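Local atomic coordinates of rubber oxygenase (PDB entry 5O1L), a protein that cleaves poly(cis-1,4-isoprene) rubber oxidatively at its double bonds with O2, using a non-covalently bound b-type heme, to give oligo-isoprenoids with keto and aldehyde ends. Residues Ala312-Gly317 with Arg383-Leu388; Ala132-Gly137 with Thr236-Lys241; Ser138-Thr143 with Ala302-Leu307. All blocks are in the same frame, centred on the assembly; numbering follows the deposited sequence.

How the interactions relate
From the N terminus, helix 127-142 comes first and carries one side of both interaction 2 and interaction 3. Interaction 2 closes a loop back onto it from helix 224-244. Interaction 3 closes a longer one from helix 298-313. Their segments alternate along the chain, so the two loops cross. Probable backbone hydrogen bonds between 132-137 and 138-143 run on within the shared helix, and Phe-237 packs on Met-141. Interaction 1 follows in series. It closes the loop between helix 373-393 and the turn just after helix 298-313, the helix that interaction 3 also uses. Phe-385 then reaches Gly-135 and Leu-136 of helix 127-142. The centres lie about 14 to 17 Å apart.

Interaction 1: residues Ala312-Gly317 with Arg383-Leu388; sequences AELDAG and RKFVLL
An inverse gamma turn centred on Asp-315, just past helix 298-313, carries Leu-314 and Ala-316 onto Phe-385 and Leu-388 of helix 373-393. The turn has a weak bond from Ala-316 N to Leu-314 O. Leu-314 points its side chain at the helix. Leu-314 CD1 lies 3.7 Å from Phe-385 CD1, at the ring edge and near its plane. Phe-385 has CG anti to its backbone N (chi1 168°), which carries the ring toward this methyl. The ring also touches Leu-318 and Leu-136 of helix 127-142. In this all-helical heme protein the contact thus sets a loop against one helix while that helix leans on another. Ala-316 is buried. Its CB lies 3.8 Å from Phe-385 N and 4.0 Å from Lys-384 CB, so the methyl rests on the helix surface at Lys-384 and Phe-385. One methyl of Leu-388 serves both apolar residues of the turn: its CD1 is 4.1 Å from Leu-314 CB and 4.1 Å from Ala-316 CB. Lys-384 starts toward the turn, but its chain bends at the last torsion (chi4 89°) and its amine leads away. NZ forms a salt bridge with Glu-380. A water also joins the two segments, donating to Ala-316 O at 2.8 Å and accepting from Lys-384 NZ at 3.0 Å.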
# COMPACT_ATOMS: atom_id res chain seq x y z
N ALA A 312 -6.64 -14.03 12.17
CA ALA A 312 -6.80 -15.08 13.15
C ALA A 312 -7.34 -16.38 12.52
O ALA A 312 -6.99 -17.46 12.99
CB ALA A 312 -7.70 -14.60 14.28
N GLU A 313 -8.12 -16.26 11.46
CA GLU A 313 -8.63 -17.42 10.70
C GLU A 313 -7.65 -18.14 9.77
O GLU A 313 -7.88 -19.28 9.35
CB GLU A 313 -9.84 -17.02 9.87
CG GLU A 313 -11.11 -16.84 10.71
CD GLU A 313 -12.36 -16.61 9.85
OE1 GLU A 313 -12.24 -16.10 8.68
OE2 GLU A 313 -13.45 -16.92 10.39
N LEU A 314 -6.51 -17.51 9.45
CA LEU A 314 -5.51 -18.11 8.58
C LEU A 314 -4.90 -19.27 9.31
O LEU A 314 -4.90 -19.32 10.55
CB LEU A 314 -4.41 -17.08 8.30
CG LEU A 314 -4.81 -15.85 7.49
CD1 LEU A 314 -3.64 -14.89 7.32
CD2 LEU A 314 -5.30 -16.27 6.11
N ASP A 315 -4.30 -20.18 8.55
CA ASP A 315 -3.64 -21.36 9.13
C ASP A 315 -2.20 -21.02 9.50
O ASP A 315 -1.27 -21.71 9.11
CB ASP A 315 -3.67 -22.57 8.17
CG ASP A 315 -3.22 -23.88 8.85
OD1 ASP A 315 -3.57 -24.13 10.03
OD2 ASP A 315 -2.51 -24.68 8.20
N ALA A 316 -2.01 -19.91 10.20
CA ALA A 316 -0.68 -19.39 10.44
C ALA A 316 -0.25 -19.51 11.89
O ALA A 316 0.94 -19.44 12.12
CB ALA A 316 -0.61 -17.94 10.02
N GLY A 317 -1.14 -19.70 12.84
CA GLY A 317 -0.76 -19.71 14.25
C GLY A 317 -0.81 -18.33 14.87
O GLY A 317 -0.28 -18.12 15.96
N ARG A 383 6.02 -15.70 9.73
CA ARG A 383 6.55 -16.26 8.47
C ARG A 383 5.43 -16.97 7.70
O ARG A 383 5.29 -16.74 6.50
CB ARG A 383 7.66 -17.24 8.78
CG ARG A 383 8.40 -17.72 7.55
CD ARG A 383 9.31 -18.88 7.80
NE ARG A 383 8.53 -20.05 8.08
CZ ARG A 383 8.11 -20.94 7.21
NH1 ARG A 383 7.41 -21.96 7.60
NH2 ARG A 383 8.42 -20.79 5.90
N LYS A 384 4.60 -17.75 8.40
CA LYS A 384 3.52 -18.45 7.71
C LYS A 384 2.49 -17.42 7.21
O LYS A 384 1.93 -17.61 6.08
CB LYS A 384 2.82 -19.44 8.65
CG LYS A 384 3.65 -20.66 8.97
CD LYS A 384 2.75 -21.71 9.56
CE LYS A 384 3.46 -23.04 9.78
NZ LYS A 384 4.11 -23.14 11.10
N PHE A 385 2.20 -16.39 7.96
CA PHE A 385 1.33 -15.30 7.50
C PHE A 385 1.84 -14.70 6.19
O PHE A 385 1.05 -14.53 5.23
CB PHE A 385 1.23 -14.23 8.61
CG PHE A 385 0.62 -12.95 8.25
CD1 PHE A 385 -0.75 -12.83 8.18
CD2 PHE A 385 1.38 -11.85 7.94
CE1 PHE A 385 -1.35 -11.63 7.81
CE2 PHE A 385 0.79 -10.65 7.65
CZ PHE A 385 -0.55 -10.55 7.56
N VAL A 386 3.10 -14.37 6.11
CA VAL A 386 3.65 -13.76 4.92
C VAL A 386 3.51 -14.73 3.73
O VAL A 386 3.13 -14.28 2.63
CB VAL A 386 5.11 -13.28 5.16
CG1 VAL A 386 5.64 -12.77 3.82
CG2 VAL A 386 5.06 -12.15 6.18
N LEU A 387 3.81 -16.00 3.92
CA LEU A 387 3.68 -16.98 2.85
C LEU A 387 2.27 -17.09 2.39
O LEU A 387 2.01 -17.18 1.16
CB LEU A 387 4.21 -18.32 3.32
CG LEU A 387 5.68 -18.43 3.55
CD1 LEU A 387 5.88 -19.84 4.11
CD2 LEU A 387 6.55 -18.21 2.29
N LEU A 388 1.32 -17.03 3.30
CA LEU A 388 -0.09 -17.10 2.91
C LEU A 388 -0.48 -15.85 2.11
O LEU A 388 -1.22 -15.97 1.12
CB LEU A 388 -1.00 -17.33 4.08
CG LEU A 388 -0.86 -18.72 4.68
CD1 LEU A 388 -1.50 -18.82 6.07
CD2 LEU A 388 -1.40 -19.86 3.77
O HOH W 1 2.86 -21.20 13.02

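Interaction 2: residues Ala132-Gly137 with Thr236-Lys241; sequences ALYGLG and TFVMRK
Leu-133 and Lys-241 cross at about a right angle, with Leu-133 CD2 3.6 Å from Lys-241 CB. The other methyl of Leu-133 also reaches this CB, so the fork of the leucine sits against the root of the lysine chain. Lys-241 CG stands beside the backbone N (chi1 -68°), which puts it over one face of the Phe-237 ring, offset toward the rim. Bends at chi2 and chi3 then carry the amine away to Gln-244 and Thr-330 O. Leu-133 O lies at the edge of the Phe-237 ring, in its plane, 3.8 Å from CE2. The same CE2 is 3.8 Å from Gly-137 CA, and a CB on Gly-137 would clash with it. Tyr-134 and Val-238 also cross at about a right angle. Val-238 CG2 lies 3.5 Å from Tyr-134 CE1 and 3.8 Å from Leu-133 CB. The Tyr-134 hydroxyl is hydrogen-bonded to Tyr-257 and Trp-261. The contact packs helix 127-142 on helix 224-244 within the catalytic domain; the axes of their short segments approach to 9.9 Å at 117°. An alanine in place of Leu-133 would probably open a gap beside Lys-241 CB and CG and lose the CD2 contact with Phe-237. No hydrogen bond joins the segments. The buried contact therefore depends on apolar fit, and the polar ends of Tyr-134 and Lys-241 find their partners elsewhere.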
# COMPACT_ATOMS: atom_id res chain seq x y z
N ALA A 132 5.39 -8.74 7.12
CA ALA A 132 4.67 -8.56 8.38
C ALA A 132 4.29 -7.10 8.56
O ALA A 132 3.21 -6.77 9.02
CB ALA A 132 5.52 -9.03 9.55
N LEU A 133 5.21 -6.23 8.19
CA LEU A 133 4.93 -4.80 8.28
C LEU A 133 3.85 -4.33 7.35
O LEU A 133 3.00 -3.55 7.77
CB LEU A 133 6.22 -3.99 8.05
CG LEU A 133 7.21 -4.09 9.23
CD1 LEU A 133 8.56 -3.65 8.87
CD2 LEU A 133 6.70 -3.27 10.43
N TYR A 134 3.84 -4.78 6.10
CA TYR A 134 2.73 -4.47 5.22
C TYR A 134 1.44 -5.02 5.72
O TYR A 134 0.44 -4.32 5.76
CB TYR A 134 2.95 -4.96 3.80
CG TYR A 134 4.08 -4.34 2.97
CD1 TYR A 134 4.38 -3.02 3.03
CD2 TYR A 134 4.74 -5.11 2.02
CE1 TYR A 134 5.41 -2.49 2.23
CE2 TYR A 134 5.77 -4.59 1.24
CZ TYR A 134 6.08 -3.26 1.41
OH TYR A 134 7.12 -2.82 0.58
N GLY A 135 1.43 -6.27 6.10
CA GLY A 135 0.17 -6.99 6.37
C GLY A 135 -0.44 -6.58 7.65
O GLY A 135 -1.69 -6.38 7.72
N LEU A 136 0.32 -6.54 8.73
CA LEU A 136 -0.20 -6.17 10.02
C LEU A 136 -0.06 -4.72 10.21
O LEU A 136 -1.07 -4.11 10.54
CB LEU A 136 0.45 -6.96 11.16
CG LEU A 136 0.20 -8.43 11.04
CD1 LEU A 136 0.98 -9.15 12.13
CD2 LEU A 136 -1.27 -8.78 11.12
N GLY A 137 1.13 -4.14 10.00
CA GLY A 137 1.38 -2.77 10.30
C GLY A 137 0.59 -1.85 9.41
O GLY A 137 -0.35 -1.20 9.87
N THR A 236 7.25 4.62 3.59
CA THR A 236 8.01 5.35 4.59
C THR A 236 7.91 4.63 5.94
O THR A 236 8.89 4.60 6.71
CB THR A 236 7.42 6.77 4.74
OG1 THR A 236 7.35 7.27 3.37
CG2 THR A 236 8.32 7.65 5.47
N PHE A 237 6.72 4.13 6.26
CA PHE A 237 6.53 3.38 7.50
C PHE A 237 7.37 2.12 7.56
O PHE A 237 8.07 1.87 8.56
CB PHE A 237 5.02 2.98 7.60
CG PHE A 237 4.73 1.98 8.70
CD1 PHE A 237 4.74 2.35 9.96
CD2 PHE A 237 4.43 0.68 8.35
CE1 PHE A 237 4.40 1.39 11.01
CE2 PHE A 237 4.13 -0.27 9.32
CZ PHE A 237 4.12 0.12 10.62
N VAL A 238 7.37 1.32 6.52
CA VAL A 238 8.12 0.07 6.55
C VAL A 238 9.56 0.32 6.70
O VAL A 238 10.23 -0.39 7.49
CB VAL A 238 7.80 -0.78 5.30
CG1 VAL A 238 8.73 -1.97 5.15
CG2 VAL A 238 6.42 -1.23 5.38
N MET A 239 10.14 1.28 5.97
CA MET A 239 11.58 1.58 6.12
C MET A 239 11.87 2.02 7.53
O MET A 239 12.90 1.58 8.12
CB MET A 239 12.04 2.59 5.08
CG MET A 239 13.51 2.88 5.14
SD MET A 239 14.55 1.40 4.94
CE MET A 239 14.14 0.89 3.27
N ARG A 240 11.05 2.90 8.09
CA ARG A 240 11.28 3.35 9.46
C ARG A 240 11.30 2.19 10.42
O ARG A 240 12.21 2.09 11.30
CB ARG A 240 10.30 4.39 9.91
CG ARG A 240 10.45 4.83 11.36
CD ARG A 240 9.43 5.93 11.73
NE ARG A 240 8.00 5.55 11.67
CZ ARG A 240 7.29 4.91 12.59
NH1 ARG A 240 7.81 4.46 13.74
NH2 ARG A 240 6.02 4.68 12.35
N LYS A 241 10.35 1.33 10.33
CA LYS A 241 10.27 0.21 11.28
C LYS A 241 11.41 -0.77 11.07
O LYS A 241 12.00 -1.25 12.10
CB LYS A 241 8.96 -0.51 11.14
CG LYS A 241 7.76 0.26 11.57
CD LYS A 241 7.83 0.89 12.95
CE LYS A 241 8.09 -0.15 14.05
NZ LYS A 241 8.00 0.52 15.37

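Interaction 3: residues Ser138-Thr143 with Ala302-Leu307; sequences SGLMST and ALTEVL
Leu-140 O is gripped twice by Thr-143, through the backbone N at 3.0 Å and through the side-chain OG1 at 2.7 Å. The hydroxyl donates in the carbonyl plane, with a C=O...O angle of 148°. OG1 reaches that carbonyl because it stands between the backbone N and the carbonyl carbon (chi1 72°), and the same torsion leaves CG2 beside the backbone N. There the methyl lies 4.0 Å from Leu-303 CB on helix 298-313. Across the contact the Thr-143 and Thr-304 side chains cross at about a right angle, and their two OG1 atoms are 2.8 Å apart. Thr-304 OG1 is hydrogen-bonded to Gly-300 O, one turn earlier in its own helix. Here the C-terminal part of helix 127-142 packs on helix 298-313 within the catalytic domain. The short segments run at 150° to each other, roughly antiparallel, and their axes approach to 9.7 Å. Leu-307 points at the other helix and packs CD2 on its backbone, 3.7 Å from Gly-139 C. Leu-140 swings its end toward the contact, although its CB does not point there. Its CD2 reaches two groups, Thr-304 CG2 and, at 4.0 Å, Leu-307 CD2. Leu-140 also touches Ser-327 and Leu-331 of helix 320-331. Ser-142 OG bonds back to Gly-139 O, tilted from the carbonyl plane.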
# COMPACT_ATOMS: atom_id res chain seq x y z
N SER A 138 0.93 -1.79 8.13
CA SER A 138 0.24 -0.88 7.21
C SER A 138 -1.22 -1.26 7.05
O SER A 138 -2.09 -0.40 7.05
CB SER A 138 0.89 -0.89 5.82
OG SER A 138 2.26 -0.64 5.87
N GLY A 139 -1.52 -2.55 7.03
CA GLY A 139 -2.93 -2.98 6.89
C GLY A 139 -3.81 -2.52 8.04
O GLY A 139 -4.87 -1.96 7.83
N LEU A 140 -3.36 -2.68 9.28
CA LEU A 140 -4.09 -2.15 10.43
C LEU A 140 -4.04 -0.64 10.49
O LEU A 140 -5.05 0.01 10.80
CB LEU A 140 -3.59 -2.75 11.75
CG LEU A 140 -4.10 -4.16 11.99
CD1 LEU A 140 -3.34 -4.97 13.04
CD2 LEU A 140 -5.59 -4.12 12.32
N MET A 141 -2.90 -0.01 10.16
CA MET A 141 -2.87 1.42 10.16
C MET A 141 -3.89 1.99 9.22
O MET A 141 -4.40 3.09 9.51
CB MET A 141 -1.47 1.94 9.74
CG MET A 141 -1.28 3.37 10.14
SD MET A 141 0.09 4.20 9.37
CE MET A 141 1.39 2.99 9.41
N SER A 142 -4.17 1.33 8.10
CA SER A 142 -5.12 1.83 7.11
C SER A 142 -6.52 2.04 7.71
O SER A 142 -7.23 2.98 7.30
CB SER A 142 -5.20 0.91 5.94
OG SER A 142 -6.07 -0.19 6.22
N THR A 143 -6.82 1.30 8.76
CA THR A 143 -8.14 1.45 9.45
C THR A 143 -8.20 2.67 10.31
O THR A 143 -9.31 3.08 10.76
CB THR A 143 -8.52 0.17 10.23
OG1 THR A 143 -7.69 0.02 11.41
CG2 THR A 143 -8.42 -1.05 9.38
N ALA A 302 -15.10 -0.95 11.94
CA ALA A 302 -15.68 -2.11 11.32
C ALA A 302 -14.62 -2.87 10.60
O ALA A 302 -14.53 -4.06 10.72
CB ALA A 302 -16.79 -1.72 10.36
N LEU A 303 -13.79 -2.17 9.84
CA LEU A 303 -12.74 -2.84 9.09
C LEU A 303 -11.66 -3.50 9.95
O LEU A 303 -11.19 -4.56 9.59
CB LEU A 303 -12.10 -1.83 8.13
CG LEU A 303 -13.01 -1.24 7.06
CD1 LEU A 303 -12.37 -0.13 6.22
CD2 LEU A 303 -13.55 -2.29 6.17
N THR A 304 -11.26 -2.87 11.04
CA THR A 304 -10.29 -3.47 11.95
C THR A 304 -10.79 -4.85 12.41
O THR A 304 -10.05 -5.82 12.46
CB THR A 304 -10.09 -2.58 13.17
OG1 THR A 304 -9.77 -1.24 12.76
CG2 THR A 304 -9.00 -3.11 14.04
N GLU A 305 -12.07 -4.92 12.79
CA GLU A 305 -12.59 -6.18 13.32
C GLU A 305 -12.62 -7.23 12.24
O GLU A 305 -12.21 -8.38 12.48
CB GLU A 305 -14.00 -5.98 13.91
CG GLU A 305 -14.85 -7.25 13.96
CD GLU A 305 -16.16 -7.06 14.74
OE1 GLU A 305 -16.56 -5.88 15.02
OE2 GLU A 305 -16.79 -8.12 15.09
N VAL A 306 -12.97 -6.84 11.02
CA VAL A 306 -12.92 -7.78 9.90
C VAL A 306 -11.49 -8.25 9.66
O VAL A 306 -11.25 -9.43 9.52
CB VAL A 306 -13.52 -7.21 8.60
CG1 VAL A 306 -13.34 -8.22 7.49
CG2 VAL A 306 -15.02 -6.96 8.77
N LEU A 307 -10.52 -7.32 9.58
CA LEU A 307 -9.16 -7.74 9.33
C LEU A 307 -8.62 -8.63 10.46
O LEU A 307 -7.95 -9.62 10.19
CB LEU A 307 -8.26 -6.52 9.18
CG LEU A 307 -6.79 -6.76 8.83
CD1 LEU A 307 -6.67 -7.61 7.58
CD2 LEU A 307 -6.10 -5.41 8.62